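DUF3887 domain-containing protein (Ruminococcus gnavus, PDB 4HYZ) is of unknown function but belongs to the DUF3887 family of the NTF2 clan, whose fold packs helices against a curved antiparallel sheet. Local coordinates at residues E14-Q19 / C71-Q76; E22-A27 / I88-E93. All coordinates share one frame; numbering follows the deposited sequence. Where two conformers were deposited one is given.

Interaction 1 of 2, residues E14-Q19 / C71-Q76; sequences ETVRKQ and CTYLGQ
R17 on helix 13-28 lies across the phenol end of Y73, and its aliphatic stem also meets the sulfur of C71 on strand 65-78. Followed outward from the backbone, the balance passes from the phenol oxygen at CB to the sulfur at CG. R17 CB sits 3.4 Å from Y73 OH; R17 CG is 3.8 Å from C71 SG and farther from the phenol oxygen. R17 CD still borders both about equally, 4.2 Å from C71 SG. Beyond it, in the conformer described, the chain, extended from CG to NE with CG anti to the backbone N (chi1 178°), carries the charged head away from the strand. Arginine suits this margin because its methylenes can lie against a phenol oxygen and a sulfur while its guanidinium stays at the exposed side.

Y73 comes up from the strand with CG beside its own backbone N (chi1 -58°), and the ring edge faces the helix. There V16 CG1 and the backbone N of R17 lie near the ring plane, V16 CG1 being 4.1 Å from Y73 CE1; V16 and Y73 run side by side with opposite headings. A short, beta-branched valine can meet the ring at its edge, and V86 of the neighbouring strand 81-92 touches both. No hydrogen bond joins the helix to the strand here. The phenol oxygen is instead hydrogen-bonded to a glycerol, probably from the crystallisation liquor, though such molecules often mark pockets.

Alternate residues C71 and Y73 point at the helix, as the pleat of a strand dictates, while the axes of 14-19 and 71-76 come within 10.2 Å, their N-to-C directions 117° apart. This is the helix-on-sheet layer of an alpha+beta fold, consistent with the cone-like NTF2 architecture.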
# COMPACT_ATOMS: atom_id res chain seq x y z
N GLU A 14 -13.98 9.67 -2.58
CA GLU A 14 -14.86 10.45 -3.44
C GLU A 14 -14.70 11.96 -3.17
O GLU A 14 -14.55 12.70 -4.13
CB GLU A 14 -16.32 9.97 -3.19
CG GLU A 14 -17.35 10.40 -4.22
CD GLU A 14 -18.81 10.14 -3.85
OE1 GLU A 14 -19.09 9.81 -2.67
OE2 GLU A 14 -19.68 10.34 -4.73
N THR A 15 -14.67 12.40 -1.90
CA THR A 15 -14.50 13.81 -1.53
C THR A 15 -13.12 14.30 -2.00
O THR A 15 -13.01 15.40 -2.53
CB THR A 15 -14.65 13.98 -0.01
OG1 THR A 15 -15.93 13.51 0.32
CG2 THR A 15 -14.53 15.43 0.46
N VAL A 16 -12.09 13.48 -1.77
CA VAL A 16 -10.72 13.85 -2.13
C VAL A 16 -10.58 13.94 -3.64
O VAL A 16 -10.04 14.94 -4.10
CB VAL A 16 -9.68 12.89 -1.51
CG1 VAL A 16 -8.27 13.14 -2.09
CG2 VAL A 16 -9.69 13.06 0.01
N ARG A 17 -11.09 12.94 -4.40
CA ARG A 17 -11.02 12.95 -5.87
C ARG A 17 -11.74 14.19 -6.42
O ARG A 17 -11.20 14.87 -7.26
CB ARG A 17 -11.61 11.65 -6.47
CG ARG A 17 -11.61 11.61 -8.02
CD ARG A 17 -12.23 10.35 -8.58
NE ARG A 17 -12.65 10.51 -9.99
CZ ARG A 17 -13.90 10.73 -10.38
NH1 ARG A 17 -14.87 10.86 -9.49
NH2 ARG A 17 -14.18 10.87 -11.67
N LYS A 18 -12.95 14.48 -5.91
CA LYS A 18 -13.76 15.59 -6.36
C LYS A 18 -13.03 16.93 -6.11
O LYS A 18 -12.97 17.76 -7.04
CB LYS A 18 -15.17 15.56 -5.73
CG LYS A 18 -16.09 16.66 -6.24
CD LYS A 18 -17.42 16.70 -5.49
CE LYS A 18 -18.43 17.65 -6.10
NZ LYS A 18 -18.28 19.04 -5.58
N GLN A 19 -12.43 17.11 -4.91
CA GLN A 19 -11.70 18.34 -4.59
C GLN A 19 -10.43 18.48 -5.41
O GLN A 19 -10.10 19.59 -5.80
CB GLN A 19 -11.35 18.41 -3.09
CG GLN A 19 -10.86 19.81 -2.67
CD GLN A 19 -11.95 20.84 -2.76
OE1 GLN A 19 -12.93 20.78 -2.03
NE2 GLN A 19 -11.87 21.73 -3.75
N CYS A 71 -6.81 7.52 -9.74
CA CYS A 71 -6.40 8.10 -8.46
C CYS A 71 -5.70 7.06 -7.63
O CYS A 71 -6.20 5.94 -7.54
CB CYS A 71 -7.60 8.64 -7.69
SG CYS A 71 -8.09 10.29 -8.19
N THR A 72 -4.60 7.47 -6.96
CA THR A 72 -3.85 6.69 -5.96
C THR A 72 -3.90 7.49 -4.66
O THR A 72 -3.45 8.62 -4.65
CB THR A 72 -2.40 6.42 -6.41
OG1 THR A 72 -2.40 5.81 -7.69
CG2 THR A 72 -1.63 5.60 -5.41
N TYR A 73 -4.39 6.90 -3.58
CA TYR A 73 -4.57 7.58 -2.30
C TYR A 73 -3.48 7.24 -1.30
O TYR A 73 -3.07 6.10 -1.18
CB TYR A 73 -5.97 7.25 -1.71
CG TYR A 73 -7.08 7.65 -2.66
CD1 TYR A 73 -7.57 8.96 -2.67
CD2 TYR A 73 -7.61 6.75 -3.58
CE1 TYR A 73 -8.57 9.35 -3.56
CE2 TYR A 73 -8.62 7.13 -4.48
CZ TYR A 73 -9.11 8.44 -4.45
OH TYR A 73 -10.08 8.85 -5.33
N LEU A 74 -3.03 8.26 -0.57
CA LEU A 74 -1.97 8.11 0.43
C LEU A 74 -2.31 9.00 1.61
O LEU A 74 -3.30 9.73 1.58
CB LEU A 74 -0.59 8.50 -0.16
CG LEU A 74 -0.07 7.69 -1.37
CD1 LEU A 74 1.13 8.40 -2.01
CD2 LEU A 74 0.43 6.32 -0.93
N GLY A 75 -1.51 8.93 2.64
CA GLY A 75 -1.76 9.74 3.83
C GLY A 75 -0.50 9.97 4.62
O GLY A 75 0.56 9.38 4.35
N GLN A 76 -0.61 10.86 5.58
CA GLN A 76 0.50 11.19 6.47
C GLN A 76 -0.03 11.69 7.80
O GLN A 76 -1.02 12.42 7.85
CB GLN A 76 1.40 12.27 5.82
CG GLN A 76 2.67 12.55 6.64
CD GLN A 76 3.59 13.61 6.06
OE1 GLN A 76 3.34 14.17 5.00
NE2 GLN A 76 4.69 13.89 6.73

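Interaction 2 of 2, residues E22-A27 / I88-E93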
# COMPACT_ATOMS: atom_id res chain seq x y z
N GLU A 22 -11.32 19.66 -8.91
CA GLU A 22 -11.67 21.10 -8.84
C GLU A 22 -10.43 21.95 -8.66
O GLU A 22 -10.28 22.95 -9.32
CB GLU A 22 -12.64 21.35 -7.69
CG GLU A 22 -14.04 20.96 -8.05
CD GLU A 22 -14.98 20.74 -6.89
OE1 GLU A 22 -14.52 20.71 -5.72
OE2 GLU A 22 -16.18 20.51 -7.16
N ASP A 23 -9.53 21.53 -7.77
CA ASP A 23 -8.30 22.27 -7.48
C ASP A 23 -7.34 22.28 -8.67
O ASP A 23 -6.64 23.27 -8.88
CB ASP A 23 -7.64 21.73 -6.20
CG ASP A 23 -8.45 22.06 -4.95
OD1 ASP A 23 -9.44 22.83 -5.06
OD2 ASP A 23 -8.11 21.53 -3.88
N ILE A 24 -7.31 21.20 -9.48
CA ILE A 24 -6.45 21.18 -10.67
C ILE A 24 -7.07 22.11 -11.73
O ILE A 24 -6.33 22.82 -12.41
CB ILE A 24 -6.17 19.75 -11.20
CG1 ILE A 24 -5.23 19.03 -10.22
CG2 ILE A 24 -5.60 19.76 -12.64
CD1 ILE A 24 -5.30 17.51 -10.33
N GLU A 25 -8.41 22.16 -11.82
CA GLU A 25 -9.10 23.08 -12.74
C GLU A 25 -8.82 24.53 -12.34
O GLU A 25 -8.62 25.36 -13.20
CB GLU A 25 -10.60 22.84 -12.77
CG GLU A 25 -11.00 21.55 -13.47
CD GLU A 25 -12.39 21.05 -13.11
OE1 GLU A 25 -13.04 21.59 -12.18
OE2 GLU A 25 -12.79 20.02 -13.70
N ILE A 26 -8.78 24.83 -11.04
CA ILE A 26 -8.48 26.19 -10.55
C ILE A 26 -7.01 26.51 -10.90
O ILE A 26 -6.73 27.63 -11.31
CB ILE A 26 -8.81 26.36 -9.04
CG1 ILE A 26 -10.36 26.32 -8.77
CG2 ILE A 26 -8.22 27.67 -8.49
CD1 ILE A 26 -10.75 25.62 -7.25
N ALA A 27 -6.08 25.54 -10.76
CA ALA A 27 -4.67 25.74 -11.15
C ALA A 27 -4.54 26.01 -12.66
O ALA A 27 -3.83 26.92 -13.05
CB ALA A 27 -3.84 24.52 -10.77
N ILE A 88 -3.17 11.86 -8.89
CA ILE A 88 -4.23 11.77 -9.90
C ILE A 88 -3.63 12.01 -11.28
O ILE A 88 -2.79 12.89 -11.46
CB ILE A 88 -5.44 12.71 -9.58
CG1 ILE A 88 -6.58 12.61 -10.64
CG2 ILE A 88 -5.00 14.15 -9.32
CD1 ILE A 88 -7.93 13.29 -10.19
N VAL A 89 -4.02 11.16 -12.22
CA VAL A 89 -3.59 11.24 -13.61
C VAL A 89 -4.39 12.33 -14.30
O VAL A 89 -5.62 12.34 -14.20
CB VAL A 89 -3.72 9.89 -14.35
CG1 VAL A 89 -3.41 10.03 -15.83
CG2 VAL A 89 -2.84 8.83 -13.72
N VAL A 90 -3.71 13.24 -14.98
CA VAL A 90 -4.35 14.27 -15.79
C VAL A 90 -3.85 14.04 -17.22
O VAL A 90 -2.63 14.04 -17.47
CB VAL A 90 -4.17 15.72 -15.29
CG1 VAL A 90 -4.97 16.67 -16.15
CG2 VAL A 90 -4.61 15.84 -13.83
N LYS A 91 -4.77 13.73 -18.12
CA LYS A 91 -4.42 13.44 -19.53
C LYS A 91 -4.51 14.71 -20.36
O LYS A 91 -5.58 15.32 -20.44
CB LYS A 91 -5.32 12.32 -20.11
CG LYS A 91 -5.56 11.15 -19.16
CD LYS A 91 -6.37 10.03 -19.80
CE LYS A 91 -6.40 8.79 -18.94
NZ LYS A 91 -7.36 7.79 -19.47
N TYR A 92 -3.36 15.17 -20.88
CA TYR A 92 -3.27 16.34 -21.77
C TYR A 92 -2.99 15.84 -23.17
O TYR A 92 -2.65 14.66 -23.35
CB TYR A 92 -2.17 17.33 -21.32
CG TYR A 92 -2.42 17.97 -19.98
CD1 TYR A 92 -3.27 19.07 -19.85
CD2 TYR A 92 -1.79 17.50 -18.83
CE1 TYR A 92 -3.52 19.64 -18.60
CE2 TYR A 92 -2.01 18.09 -17.59
CZ TYR A 92 -2.87 19.16 -17.48
OH TYR A 92 -3.10 19.73 -16.24
N GLU A 93 -3.10 16.72 -24.18
CA GLU A 93 -2.84 16.39 -25.58
C GLU A 93 -1.42 15.85 -25.77
O GLU A 93 -1.23 14.90 -26.53
CB GLU A 93 -3.08 17.62 -26.46
CG GLU A 93 -4.08 17.39 -27.59
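I24 meets V90 end-on, but passes alongside I88 with the opposite heading. One methyl serves both meetings: I24 CD1 is 3.5 Å from I88 CG2 and 3.9 Å from V90 CG2. That methyl is carried to the strand because CG1 stands anti to the carbonyl carbon of I24 (chi1 -71°) and CD1 continues outward in a nearly extended chain (chi2 158°). The other branch of I24, CG2, approaches the phenol end of Y92, a looser contact of 4.4 Å from I24 CG2 to Y92 OH.

I88 and V90 are alternate residues of strand 81-92, so both project from the same face of the sheet and offer their CG2 methyls to the helix. Beta-branched residues suit such a strand, and the four touching side chains are all buried. Y92 needs more than apolar company: its hydroxyl is hydrogen-bonded to Q28, farther along the helix, and to Y99 on strand 95-103, which satisfies its polar end inside the core. F112 of strand 109-113 also touches I24, and F68 of strand 65-78 touches V90.

The axes of 22-27 and 88-92 approach to 11.3 Å, inclined at 43°, and I24 is the residue of 22-27 that reaches 88-93. The arrangement is that of a hydrophobic core between a helix and an antiparallel sheet, consistent with the concave-face helix of NTF2-like folds.

From the N terminus the chain passes through strand 2-4 into helix 13-28, which supplies the first side of both contacts. It then runs through three further helices before entering the sheet. Interaction 1 closes its loop when strand 65-78 returns to the early turns of helix 13-28; after the turn into strand 81-92, interaction 2 closes a second loop on later turns. Because the segments alternate along the chain, the two loops cross. Their centres lie 14 Å apart, yet they join directly, C71 SG packing 3.6 Å from I88 CD1 across neighbouring strands. Together they fasten one helix along two adjacent strands of the sheet.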